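Local structure of macrolide export ATP-binding/permease protein MacB (Actinobacillus actinomycetemcomitans, 3FTJ) at residues 34-39 with 170-175; 16-21 with 204-209; 50-55 with 174-179; 41-46 with 191-196. The protein probably serves as the inner-membrane ABC transporter of the tripartite MacAB-TdeA efflux system for macrolide resistance, this chain being its periplasmic region. All coordinates share one frame; numbering follows the deposited sequence.

Contact 1: residues 34-39 with 170-175; sequences NLKISD and GSRIGS
Leu35 and Ile173 form the tight end of this contact, with CB of Leu35 3.7 Å from CG1 of Ile173. That branch of Ile173 stands between its backbone N and carbonyl carbon (chi1 56°), a rotation that turns it toward the 34-39 segment, while CG2 on the other branch meets CD1 of Ile37 at 3.9 Å. Pro54 of strand 49-64 packs on both isoleucines, and Ile18 of strand 15-20 lies against Leu35. Two backbone bonds tie the segments: Ile173 N to Leu35 O at 2.9 Å, with the donor above the carbonyl plane, and Ile37 N to Ser171 O at 2.9 Å, almost straight in line with the carbonyl. Toward solvent the fit loosens. The extended side chains of Lys36 and Arg172 run alongside each other, CE of Lys36 resting over one face of the guanidinium, 3.5 Å from NH2 of Arg172. NZ of Lys36 also comes near this group, a pairing of like charges that is probably unfavourable; NH1 of Arg172 is held by the carbonyl of Gln33. A water links Ser38 N to Ser171 OG. Lys36 occupies the N-cap position of helix 37-44, and its N-H reaches OD2 of Asp39, which His201 also bonds, at 3.0 Å from above the carboxylate plane. The backbones meet in a single beta bridge, Lys36 with Arg172, joining a helix start to the loop before strand 175-180 of the MacB-like periplasmic core domain.

Contact 2: residues 16-21 with 204-209; sequences MTIFNG and KDFFIM
Phe19 and Phe207 meet across two antiparallel strands, and their backbones form one of two fully bonded pairs in the contact. Phe19 N gives its hydrogen to Phe207 O at 2.9 Å, nearly straight (172°), and Phe207 N returns a bond to Phe19 O. Thr17 and Met209 repeat the exchange, Met209 N reaching Thr17 O at 2.8 Å. Beyond the strand end Gly21 N still finds an acceptor, Asp205 O at 3.1 Å, but from well above the carbonyl plane. Several of the carbonyls also receive CA-H contacts; Phe19 O, for instance, lies 3.1 Å from Phe206 CA. This is an edge ladder of the mixed sheet in the periplasmic core: strand 15-20 pairs on its other side with strand 175-180, so that Met16 and Ile18 bond there to Val178 and Ile176. Two polar side chains find partners outside the pair: Thr17 OG1 hydrogen-bonds Thr177 OG1, and the Asp205 carboxylate takes a hydrogen bond from His201 and a salt bridge from Lys203.

On one sheet face the ring of Phe207, its CG lodged between backbone N and carbonyl carbon (chi1 60°), swings under its neighbour. Phe19 CB sits over that ring in a CH-pi contact, 3.7 Å from its centroid, while the two aromatic planes are near parallel but slid apart. Gly21 O lies at the edge of the Phe207 ring. Phe19 CE2 also touches CG of Met209 at 3.3 Å. On the opposite face Ile18 and Ile208 lie side by side beneath helix 186-201, Ile18 CG2 coming 3.9 Å from CD1 of Phe206.

Contact 3: residues 50-55 with 174-179; sequences QSVTPN and GSITVK
A classic beta bulge opens this antiparallel ladder between strands 49-64 and 175-180: Gln50 and Ser51 both face Lys179. Gln50 N bonds Lys179 O at 2.7 Å, leaving Ser51 N a weak bond to the same oxygen, while Lys179 N reaches Ser51 O. Above the bulge the side chains of Gln50 and Lys179 run alongside each other in one direction, with NE2 of Gln50 3.5 Å from CD of Lys179; Asp182 accepts from this amide and pairs with the lysine ammonium. Ser51 OG, set between its backbone N and carbonyl carbon (chi1 75°), comes within 3.2 Å of CB of Lys179. A water takes up the same hydroxyl, meets Thr53 OG1 and donates to Thr177 O, which already accepts from Thr53 N at 2.8 Å.

In the sheet of the periplasmic core, strand 175-180 lies between strands 49-64 and 15-20, and the two faces differ. Ser51, Thr53, Asn55, Ser175, Thr177 and Lys179 make the polar one, touched by helix 81-85. On the other, beneath helix 37-44, CG1 of Val52 is pressed to 3.5 Å from CG2 of Ile176, tighter than usual for two methyls, and Pro54 and Val178 share this side. At the far end one oxygen serves two donors: Asn55 O accepts from Gly174 N at 2.9 Å and from Ser175 N at 3.0 Å, while Asn55 N makes a weak bond to Ser175 O.

Contact 4: residues 41-46 with 191-196; sequences NTLSKQ and KSLTEL
Leu43 and Leu196 carry the apolar part of this contact, their side chains sliding past each other in opposite directions until CD2 of Leu43 lies 3.9 Å from CD2 of Leu196. The same methyl of Leu43 also meets Leu193, crossing its side chain at about a right angle with 4.1 Å to CG. It thus touches two leucines that lie three residues apart, close to one turn, on helix 186-201. Leu196 sends its CG anti to the backbone N (chi1 177°), which carries CD2 outward to the shorter helix; there it also comes 4.1 Å from CG2 of Thr42. The arrangement is a small helix-helix contact, in which helices 37-44 and 186-201 meet through a few side chains above the sheet of the periplasmic core. Their backbones stay well separated, the nearest alpha carbons, of Leu43 and Leu193, being 7.8 Å apart. Ile18 of strand 15-20 lies against both of these leucines, so the inner side of the contact is continuous with the core, with Val52 and Ile49 on the Leu43 side and Ile208 on the Leu193 side.

Gln46 adds the aliphatic part of a polar side chain: it approaches from the opposite direction to Leu196 and lays its bent chain against the leucine methyl, CG of Gln46 standing 3.7 Å from CD2 of Leu196.

Backbone hydrogen bonds run within each segment. Lys45 N and Gln46 N bond to Thr42 O and Leu43 O, both at 3.1 Å, whereas Leu196 N bonds to Ser192 O at 2.9 Å in regular helical fashion.

In the fold
The four contacts lie in one region of the periplasmic core, their centres about 11 to 14 Å apart. Contacts 2 and 3 are ladders of the same mixed sheet, since strands 15-20 and 175-180 are neighbours in it. Contact 1 shares Gly174 and Ser175 with contact 3 and leads into it, while contact 4 lies over the sheet, using helix 37-44, which begins in contact 1, and helix 186-201, which precedes strand 206-209 of contact 2. Along the chain contact 2 encloses the other three, and contact 3 is nested within contact 4. Distant parts of the chain are thereby brought together into one layered unit of sheet and helices.

Contact 1: residues 34-39 with 170-175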
loop_
_atom_site.group_PDB
_atom_site.type_symbol
_atom_site.label_atom_id
_atom_site.label_comp_id
_atom_site.label_asym_id
_atom_site.label_seq_id
_atom_site.Cartn_x
_atom_site.Cartn_y
_atom_site.Cartn_z
ATOM N N ASN A 34 -9.702 7.039 -9.164
ATOM C CA ASN A 34 -9.516 8.477 -9.310
ATOM C C ASN A 34 -8.326 9.006 -8.533
ATOM O O ASN A 34 -7.831 10.103 -8.806
ATOM C CB ASN A 34 -10.796 9.231 -8.958
ATOM C CG ASN A 34 -11.785 9.246 -10.099
ATOM O OD1 ASN A 34 -12.970 8.974 -9.918
ATOM N ND2 ASN A 34 -11.298 9.563 -11.291
ATOM N N LEU A 35 -7.845 8.221 -7.574
ATOM C CA LEU A 35 -6.609 8.580 -6.884
ATOM C C LEU A 35 -5.445 8.504 -7.873
ATOM O O LEU A 35 -5.342 7.544 -8.634
ATOM C CB LEU A 35 -6.368 7.647 -5.692
ATOM C CG LEU A 35 -7.362 7.820 -4.535
ATOM C CD1 LEU A 35 -7.193 6.736 -3.481
ATOM C CD2 LEU A 35 -7.205 9.212 -3.910
ATOM N N LYS A 36 -4.579 9.515 -7.856
ATOM C CA LYS A 36 -3.437 9.591 -8.768
ATOM C C LYS A 36 -2.149 9.832 -8.014
ATOM O O LYS A 36 -2.151 10.367 -6.907
ATOM C CB LYS A 36 -3.596 10.746 -9.763
ATOM C CG LYS A 36 -4.974 10.952 -10.321
ATOM C CD LYS A 36 -4.984 12.185 -11.185
ATOM C CE LYS A 36 -6.344 12.441 -11.810
ATOM N NZ LYS A 36 -6.271 13.510 -12.885
ATOM N N ILE A 37 -1.040 9.476 -8.645
ATOM C CA ILE A 37 0.282 9.755 -8.094
ATOM C C ILE A 37 0.476 11.251 -7.827
ATOM O O ILE A 37 1.120 11.631 -6.847
ATOM C CB ILE A 37 1.394 9.224 -9.022
ATOM C CG1 ILE A 37 1.384 7.695 -9.018
ATOM C CG2 ILE A 37 2.757 9.747 -8.590
ATOM C CD1 ILE A 37 1.551 7.088 -7.636
ATOM N N SER A 38 -0.100 12.100 -8.675
ATOM C CA SER A 38 0.009 13.548 -8.471
ATOM C C SER A 38 -0.739 14.003 -7.211
ATOM O O SER A 38 -0.301 14.934 -6.532
ATOM C CB SER A 38 -0.493 14.324 -9.689
ATOM O OG SER A 38 -1.834 13.997 -9.995
ATOM N N ASP A 39 -1.868 13.357 -6.918
ATOM C CA ASP A 39 -2.532 13.531 -5.638
ATOM C C ASP A 39 -1.539 13.235 -4.506
ATOM O O ASP A 39 -1.380 14.044 -3.588
ATOM C CB ASP A 39 -3.737 12.595 -5.508
ATOM C CG ASP A 39 -4.858 12.919 -6.486
ATOM O OD1 ASP A 39 -4.887 14.033 -7.054
ATOM O OD2 ASP A 39 -5.724 12.039 -6.679
ATOM N N GLY A 170 -0.505 3.845 -16.711
ATOM C CA GLY A 170 -1.199 4.962 -16.096
ATOM C C GLY A 170 -0.508 5.524 -14.864
ATOM O O GLY A 170 0.616 5.145 -14.548
ATOM N N SER A 171 -1.183 6.438 -14.176
ATOM C CA SER A 171 -0.677 6.997 -12.923
ATOM C C SER A 171 -1.739 6.931 -11.825
ATOM O O SER A 171 -1.603 7.575 -10.786
ATOM C CB SER A 171 -0.221 8.453 -13.116
ATOM O OG SER A 171 -1.334 9.323 -13.258
ATOM N N ARG A 172 -2.794 6.157 -12.062
ATOM C CA ARG A 172 -3.879 6.029 -11.091
ATOM C C ARG A 172 -3.693 4.831 -10.177
ATOM O O ARG A 172 -3.126 3.821 -10.579
ATOM C CB ARG A 172 -5.224 5.970 -11.807
ATOM C CG ARG A 172 -5.655 7.333 -12.273
ATOM C CD ARG A 172 -6.613 7.278 -13.432
ATOM N NE ARG A 172 -6.768 8.604 -14.017
ATOM C CZ ARG A 172 -7.786 9.417 -13.762
ATOM N NH1 ARG A 172 -8.753 9.032 -12.936
ATOM N NH2 ARG A 172 -7.842 10.613 -14.339
ATOM N N ILE A 173 -4.183 4.952 -8.942
ATOM C CA ILE A 173 -3.885 3.969 -7.907
ATOM C C ILE A 173 -5.094 3.595 -7.053
ATOM O O ILE A 173 -6.133 4.247 -7.114
ATOM C CB ILE A 173 -2.763 4.484 -6.994
ATOM C CG1 ILE A 173 -3.163 5.847 -6.414
ATOM C CG2 ILE A 173 -1.452 4.561 -7.753
ATOM C CD1 ILE A 173 -2.068 6.527 -5.655
ATOM N N GLY A 174 -4.938 2.546 -6.256
ATOM C CA GLY A 174 -6.029 2.001 -5.472
ATOM C C GLY A 174 -6.224 2.703 -4.145
ATOM O O GLY A 174 -7.358 2.841 -3.669
ATOM N N SER A 175 -5.119 3.147 -3.548
ATOM C CA SER A 175 -5.163 3.893 -2.295
ATOM C C SER A 175 -3.857 4.637 -1.999
ATOM O O SER A 175 -2.835 4.431 -2.655
ATOM C CB SER A 175 -5.503 2.958 -1.127
ATOM O OG SER A 175 -4.467 2.016 -0.895
HETATM O O HOH W 1 -0.704 11.367 -11.629
#

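Contact 2: residues 16-21 with 204-209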
loop_
_atom_site.group_PDB
_atom_site.type_symbol
_atom_site.label_atom_id
_atom_site.label_comp_id
_atom_site.label_asym_id
_atom_site.label_seq_id
_atom_site.Cartn_x
_atom_site.Cartn_y
_atom_site.Cartn_z
ATOM N N MET A 16 -3.502 7.286 8.079
ATOM C CA MET A 16 -4.808 7.238 7.438
ATOM C C MET A 16 -4.615 6.701 6.040
ATOM O O MET A 16 -3.625 7.027 5.390
ATOM C CB MET A 16 -5.421 8.627 7.350
ATOM C CG MET A 16 -5.593 9.296 8.688
ATOM S SD MET A 16 -6.270 10.951 8.519
ATOM C CE MET A 16 -6.303 11.429 10.248
ATOM N N THR A 17 -5.558 5.881 5.584
ATOM C CA THR A 17 -5.512 5.332 4.234
ATOM C C THR A 17 -6.690 5.861 3.432
ATOM O O THR A 17 -7.846 5.733 3.841
ATOM C CB THR A 17 -5.534 3.787 4.241
ATOM O OG1 THR A 17 -4.451 3.296 5.045
ATOM C CG2 THR A 17 -5.401 3.226 2.816
ATOM N N ILE A 18 -6.386 6.472 2.295
ATOM C CA ILE A 18 -7.404 7.011 1.412
ATOM C C ILE A 18 -7.706 6.023 0.280
ATOM O O ILE A 18 -6.793 5.553 -0.400
ATOM C CB ILE A 18 -6.947 8.351 0.837
ATOM C CG1 ILE A 18 -6.448 9.252 1.971
ATOM C CG2 ILE A 18 -8.080 9.018 0.074
ATOM C CD1 ILE A 18 -5.312 10.143 1.584
ATOM N N PHE A 19 -8.987 5.712 0.095
ATOM C CA PHE A 19 -9.443 4.729 -0.884
ATOM C C PHE A 19 -10.387 5.355 -1.907
ATOM O O PHE A 19 -11.124 6.280 -1.586
ATOM C CB PHE A 19 -10.220 3.610 -0.186
ATOM C CG PHE A 19 -9.374 2.708 0.657
ATOM C CD1 PHE A 19 -8.705 1.639 0.094
ATOM C CD2 PHE A 19 -9.265 2.916 2.019
ATOM C CE1 PHE A 19 -7.930 0.803 0.866
ATOM C CE2 PHE A 19 -8.494 2.080 2.796
ATOM C CZ PHE A 19 -7.829 1.023 2.219
ATOM N N ASN A 20 -10.386 4.822 -3.126
ATOM C CA ASN A 20 -11.375 5.205 -4.124
ATOM C C ASN A 20 -12.768 4.786 -3.691
ATOM O O ASN A 20 -12.933 3.753 -3.043
ATOM C CB ASN A 20 -11.058 4.544 -5.466
ATOM C CG ASN A 20 -9.713 4.955 -6.006
ATOM O OD1 ASN A 20 -8.834 4.127 -6.211
ATOM N ND2 ASN A 20 -9.538 6.246 -6.217
ATOM N N GLY A 21 -13.769 5.578 -4.056
ATOM C CA GLY A 21 -15.148 5.190 -3.830
ATOM C C GLY A 21 -15.767 5.810 -2.594
ATOM O O GLY A 21 -15.270 6.810 -2.075
ATOM N N LYS A 204 -16.131 14.601 -3.720
ATOM C CA LYS A 204 -15.776 13.589 -2.732
ATOM C C LYS A 204 -16.029 12.202 -3.314
ATOM O O LYS A 204 -17.128 11.659 -3.208
ATOM C CB LYS A 204 -16.567 13.789 -1.431
ATOM C CG LYS A 204 -16.277 12.754 -0.354
ATOM C CD LYS A 204 -15.304 13.271 0.682
ATOM C CE LYS A 204 -14.960 12.209 1.713
ATOM N NZ LYS A 204 -16.135 11.365 2.030
ATOM N N ASP A 205 -14.998 11.650 -3.946
ATOM C CA ASP A 205 -15.092 10.354 -4.586
ATOM C C ASP A 205 -14.064 9.406 -3.987
ATOM O O ASP A 205 -13.503 8.558 -4.679
ATOM C CB ASP A 205 -14.881 10.493 -6.095
ATOM C CG ASP A 205 -13.536 11.094 -6.442
ATOM O OD1 ASP A 205 -12.695 11.236 -5.536
ATOM O OD2 ASP A 205 -13.318 11.419 -7.626
ATOM N N PHE A 206 -13.829 9.562 -2.688
ATOM C CA PHE A 206 -12.832 8.781 -1.965
ATOM C C PHE A 206 -13.308 8.723 -0.535
ATOM O O PHE A 206 -14.202 9.473 -0.147
ATOM C CB PHE A 206 -11.476 9.492 -2.001
ATOM C CG PHE A 206 -11.516 10.884 -1.437
ATOM C CD1 PHE A 206 -11.336 11.106 -0.077
ATOM C CD2 PHE A 206 -11.758 11.969 -2.261
ATOM C CE1 PHE A 206 -11.383 12.393 0.452
ATOM C CE2 PHE A 206 -11.812 13.258 -1.747
ATOM C CZ PHE A 206 -11.627 13.472 -0.383
ATOM N N PHE A 207 -12.715 7.846 0.260
ATOM C CA PHE A 207 -13.024 7.820 1.683
ATOM C C PHE A 207 -11.761 7.517 2.465
ATOM O O PHE A 207 -10.797 6.978 1.918
ATOM C CB PHE A 207 -14.139 6.820 2.002
ATOM C CG PHE A 207 -13.820 5.396 1.632
ATOM C CD1 PHE A 207 -13.470 4.474 2.608
ATOM C CD2 PHE A 207 -13.894 4.971 0.314
ATOM C CE1 PHE A 207 -13.188 3.159 2.274
ATOM C CE2 PHE A 207 -13.616 3.651 -0.027
ATOM C CZ PHE A 207 -13.263 2.748 0.955
ATOM N N ILE A 208 -11.763 7.883 3.742
ATOM C CA ILE A 208 -10.573 7.768 4.569
ATOM C C ILE A 208 -10.790 6.756 5.683
ATOM O O ILE A 208 -11.832 6.752 6.340
ATOM C CB ILE A 208 -10.179 9.137 5.150
ATOM C CG1 ILE A 208 -9.949 10.140 4.015
ATOM C CG2 ILE A 208 -8.941 9.014 6.028
ATOM C CD1 ILE A 208 -9.282 11.428 4.458
ATOM N N MET A 209 -9.805 5.882 5.864
ATOM C CA MET A 209 -9.830 4.870 6.909
ATOM C C MET A 209 -8.774 5.221 7.940
ATOM O O MET A 209 -7.609 5.402 7.602
ATOM C CB MET A 209 -9.493 3.494 6.337
ATOM C CG MET A 209 -10.449 2.962 5.299
ATOM S SD MET A 209 -11.786 2.014 6.039
ATOM C CE MET A 209 -13.126 3.201 5.987
#

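Contact 3: residues 50-55 with 174-179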
loop_
_atom_site.group_PDB
_atom_site.type_symbol
_atom_site.label_atom_id
_atom_site.label_comp_id
_atom_site.label_asym_id
_atom_site.label_seq_id
_atom_site.Cartn_x
_atom_site.Cartn_y
_atom_site.Cartn_z
ATOM N N GLN A 50 3.829 13.491 7.163
ATOM C CA GLN A 50 5.191 12.999 7.352
ATOM C C GLN A 50 5.653 12.064 6.225
ATOM O O GLN A 50 6.822 12.068 5.840
ATOM C CB GLN A 50 5.306 12.294 8.706
ATOM C CG GLN A 50 6.663 11.678 8.969
ATOM C CD GLN A 50 6.793 11.117 10.378
ATOM O OE1 GLN A 50 7.802 10.497 10.721
ATOM N NE2 GLN A 50 5.771 11.336 11.201
ATOM N N SER A 51 4.738 11.255 5.705
ATOM C CA SER A 51 5.051 10.408 4.560
ATOM C C SER A 51 3.792 9.995 3.815
ATOM O O SER A 51 2.700 9.956 4.381
ATOM C CB SER A 51 5.832 9.166 4.989
ATOM O OG SER A 51 4.984 8.224 5.626
ATOM N N VAL A 52 3.965 9.689 2.537
ATOM C CA VAL A 52 2.867 9.301 1.664
ATOM C C VAL A 52 3.245 8.043 0.880
ATOM O O VAL A 52 4.293 7.997 0.231
ATOM C CB VAL A 52 2.545 10.434 0.687
ATOM C CG1 VAL A 52 1.421 10.033 -0.257
ATOM C CG2 VAL A 52 2.191 11.709 1.463
ATOM N N THR A 53 2.385 7.031 0.937
ATOM C CA THR A 53 2.630 5.774 0.241
ATOM C C THR A 53 1.506 5.427 -0.724
ATOM O O THR A 53 0.411 5.074 -0.298
ATOM C CB THR A 53 2.773 4.629 1.244
ATOM O OG1 THR A 53 3.840 4.939 2.149
ATOM C CG2 THR A 53 3.072 3.330 0.527
ATOM N N PRO A 54 1.769 5.537 -2.028
ATOM C CA PRO A 54 0.800 5.135 -3.054
ATOM C C PRO A 54 0.667 3.615 -3.059
ATOM O O PRO A 54 1.613 2.933 -2.685
ATOM C CB PRO A 54 1.447 5.612 -4.360
ATOM C CG PRO A 54 2.531 6.581 -3.939
ATOM C CD PRO A 54 2.997 6.109 -2.608
ATOM N N ASN A 55 -0.482 3.088 -3.460
ATOM C CA ASN A 55 -0.674 1.636 -3.489
ATOM C C ASN A 55 -1.585 1.217 -4.629
ATOM O O ASN A 55 -2.756 1.587 -4.669
ATOM C CB ASN A 55 -1.240 1.132 -2.147
ATOM C CG ASN A 55 -1.361 -0.396 -2.081
ATOM O OD1 ASN A 55 -1.756 -1.058 -3.047
ATOM N ND2 ASN A 55 -1.033 -0.956 -0.920
ATOM N N GLY A 174 -4.938 2.546 -6.256
ATOM C CA GLY A 174 -6.029 2.001 -5.472
ATOM C C GLY A 174 -6.224 2.703 -4.145
ATOM O O GLY A 174 -7.358 2.841 -3.669
ATOM N N SER A 175 -5.119 3.147 -3.548
ATOM C CA SER A 175 -5.163 3.893 -2.295
ATOM C C SER A 175 -3.857 4.637 -1.999
ATOM O O SER A 175 -2.835 4.431 -2.655
ATOM C CB SER A 175 -5.503 2.958 -1.127
ATOM O OG SER A 175 -4.467 2.016 -0.895
ATOM N N ILE A 176 -3.911 5.502 -0.994
ATOM C CA ILE A 176 -2.764 6.261 -0.528
ATOM C C ILE A 176 -2.761 6.233 0.991
ATOM O O ILE A 176 -3.730 6.650 1.628
ATOM C CB ILE A 176 -2.868 7.750 -0.955
ATOM C CG1 ILE A 176 -2.869 7.884 -2.479
ATOM C CG2 ILE A 176 -1.742 8.567 -0.344
ATOM C CD1 ILE A 176 -3.346 9.249 -2.970
ATOM N N THR A 177 -1.686 5.745 1.585
ATOM C CA THR A 177 -1.577 5.818 3.033
ATOM C C THR A 177 -0.658 6.972 3.421
ATOM O O THR A 177 0.454 7.084 2.907
ATOM C CB THR A 177 -1.069 4.505 3.644
ATOM O OG1 THR A 177 -1.950 3.435 3.273
ATOM C CG2 THR A 177 -1.018 4.614 5.163
ATOM N N VAL A 178 -1.143 7.836 4.311
ATOM C CA VAL A 178 -0.372 8.979 4.780
ATOM C C VAL A 178 -0.009 8.779 6.247
ATOM O O VAL A 178 -0.799 8.240 7.023
ATOM C CB VAL A 178 -1.141 10.324 4.621
ATOM C CG1 VAL A 178 -1.648 10.509 3.195
ATOM C CG2 VAL A 178 -2.288 10.404 5.595
ATOM N N LYS A 179 1.198 9.195 6.614
ATOM C CA LYS A 179 1.603 9.208 8.011
ATOM C C LYS A 179 1.469 10.642 8.476
ATOM O O LYS A 179 2.067 11.550 7.895
ATOM C CB LYS A 179 3.048 8.741 8.163
ATOM C CG LYS A 179 3.337 7.961 9.443
ATOM C CD LYS A 179 3.326 8.847 10.680
ATOM C CE LYS A 179 3.880 8.092 11.888
ATOM N NZ LYS A 179 3.953 8.928 13.123
HETATM O O HOH W 2 3.039 6.611 4.478
#

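Contact 4: residues 41-46 with 191-196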
loop_
_atom_site.group_PDB
_atom_site.type_symbol
_atom_site.label_atom_id
_atom_site.label_comp_id
_atom_site.label_asym_id
_atom_site.label_seq_id
_atom_site.Cartn_x
_atom_site.Cartn_y
_atom_site.Cartn_z
ATOM N N ASN A 41 1.684 13.235 -4.592
ATOM C CA ASN A 41 2.754 14.221 -4.588
ATOM C C ASN A 41 2.335 15.476 -3.823
ATOM O O ASN A 41 3.071 15.978 -2.981
ATOM C CB ASN A 41 3.154 14.573 -6.021
ATOM C CG ASN A 41 4.387 15.461 -6.083
ATOM O OD1 ASN A 41 4.327 16.588 -6.578
ATOM N ND2 ASN A 41 5.505 14.963 -5.565
ATOM N N THR A 42 1.142 15.977 -4.110
ATOM C CA THR A 42 0.637 17.157 -3.419
ATOM C C THR A 42 0.482 16.925 -1.919
ATOM O O THR A 42 0.803 17.797 -1.103
ATOM C CB THR A 42 -0.682 17.607 -4.022
ATOM O OG1 THR A 42 -0.463 17.930 -5.398
ATOM C CG2 THR A 42 -1.218 18.839 -3.289
ATOM N N LEU A 43 0.012 15.741 -1.547
ATOM C CA LEU A 43 -0.116 15.393 -0.136
ATOM C C LEU A 43 1.245 15.373 0.554
ATOM O O LEU A 43 1.384 15.827 1.686
ATOM C CB LEU A 43 -0.821 14.044 0.031
ATOM C CG LEU A 43 -2.307 14.010 -0.348
ATOM C CD1 LEU A 43 -2.810 12.571 -0.504
ATOM C CD2 LEU A 43 -3.136 14.747 0.688
ATOM N N SER A 44 2.254 14.855 -0.135
ATOM C CA SER A 44 3.588 14.742 0.453
ATOM C C SER A 44 4.145 16.105 0.833
ATOM O O SER A 44 5.097 16.199 1.611
ATOM C CB SER A 44 4.556 14.064 -0.511
ATOM O OG SER A 44 4.748 14.864 -1.664
ATOM N N LYS A 45 3.547 17.159 0.282
ATOM C CA LYS A 45 4.036 18.512 0.502
ATOM C C LYS A 45 3.335 19.266 1.631
ATOM O O LYS A 45 3.802 20.323 2.051
ATOM C CB LYS A 45 3.991 19.312 -0.801
ATOM C CG LYS A 45 5.069 18.880 -1.779
ATOM C CD LYS A 45 4.861 19.441 -3.165
ATOM C CE LYS A 45 6.035 19.048 -4.062
ATOM N NZ LYS A 45 5.808 19.374 -5.501
ATOM N N GLN A 46 2.220 18.733 2.122
ATOM C CA GLN A 46 1.522 19.364 3.237
ATOM C C GLN A 46 2.403 19.286 4.472
ATOM O O GLN A 46 3.104 18.298 4.685
ATOM C CB GLN A 46 0.167 18.698 3.500
ATOM C CG GLN A 46 -0.750 18.698 2.297
ATOM C CD GLN A 46 -0.651 19.983 1.495
ATOM O OE1 GLN A 46 -0.295 19.966 0.314
ATOM N NE2 GLN A 46 -0.957 21.105 2.133
ATOM N N LYS A 191 -9.553 16.385 8.252
ATOM C CA LYS A 191 -10.356 17.417 7.606
ATOM C C LYS A 191 -9.594 18.158 6.515
ATOM O O LYS A 191 -10.131 18.387 5.435
ATOM C CB LYS A 191 -10.885 18.422 8.634
ATOM C CG LYS A 191 -11.979 17.869 9.535
ATOM C CD LYS A 191 -12.460 18.918 10.532
ATOM C CE LYS A 191 -13.033 20.147 9.823
ATOM N NZ LYS A 191 -13.416 21.235 10.785
ATOM N N SER A 192 -8.360 18.560 6.806
ATOM C CA SER A 192 -7.538 19.255 5.815
ATOM C C SER A 192 -7.302 18.350 4.609
ATOM O O SER A 192 -7.389 18.775 3.458
ATOM C CB SER A 192 -6.186 19.644 6.413
ATOM O OG SER A 192 -6.335 20.277 7.672
ATOM N N LEU A 193 -6.996 17.093 4.899
ATOM C CA LEU A 193 -6.702 16.098 3.888
ATOM C C LEU A 193 -7.923 15.884 2.995
ATOM O O LEU A 193 -7.811 15.831 1.771
ATOM C CB LEU A 193 -6.303 14.803 4.591
ATOM C CG LEU A 193 -5.494 13.763 3.841
ATOM C CD1 LEU A 193 -5.012 12.708 4.827
ATOM C CD2 LEU A 193 -6.349 13.146 2.760
ATOM N N THR A 194 -9.092 15.771 3.620
ATOM C CA THR A 194 -10.353 15.627 2.899
ATOM C C THR A 194 -10.636 16.834 2.023
ATOM O O THR A 194 -11.009 16.699 0.862
ATOM C CB THR A 194 -11.530 15.462 3.855
ATOM O OG1 THR A 194 -11.365 14.255 4.608
ATOM C CG2 THR A 194 -12.843 15.404 3.080
ATOM N N GLU A 195 -10.466 18.026 2.574
ATOM C CA GLU A 195 -10.731 19.221 1.786
ATOM C C GLU A 195 -9.780 19.357 0.600
ATOM O O GLU A 195 -10.205 19.719 -0.491
ATOM C CB GLU A 195 -10.737 20.474 2.666
ATOM C CG GLU A 195 -12.025 20.599 3.457
ATOM C CD GLU A 195 -13.254 20.272 2.608
ATOM O OE1 GLU A 195 -13.404 20.871 1.518
ATOM O OE2 GLU A 195 -14.069 19.413 3.023
ATOM N N LEU A 196 -8.502 19.043 0.808
ATOM C CA LEU A 196 -7.523 19.132 -0.270
ATOM C C LEU A 196 -7.869 18.172 -1.415
ATOM O O LEU A 196 -7.904 18.573 -2.583
ATOM C CB LEU A 196 -6.109 18.867 0.249
ATOM C CG LEU A 196 -4.953 18.852 -0.763
ATOM C CD1 LEU A 196 -4.854 20.161 -1.537
ATOM C CD2 LEU A 196 -3.637 18.558 -0.048
#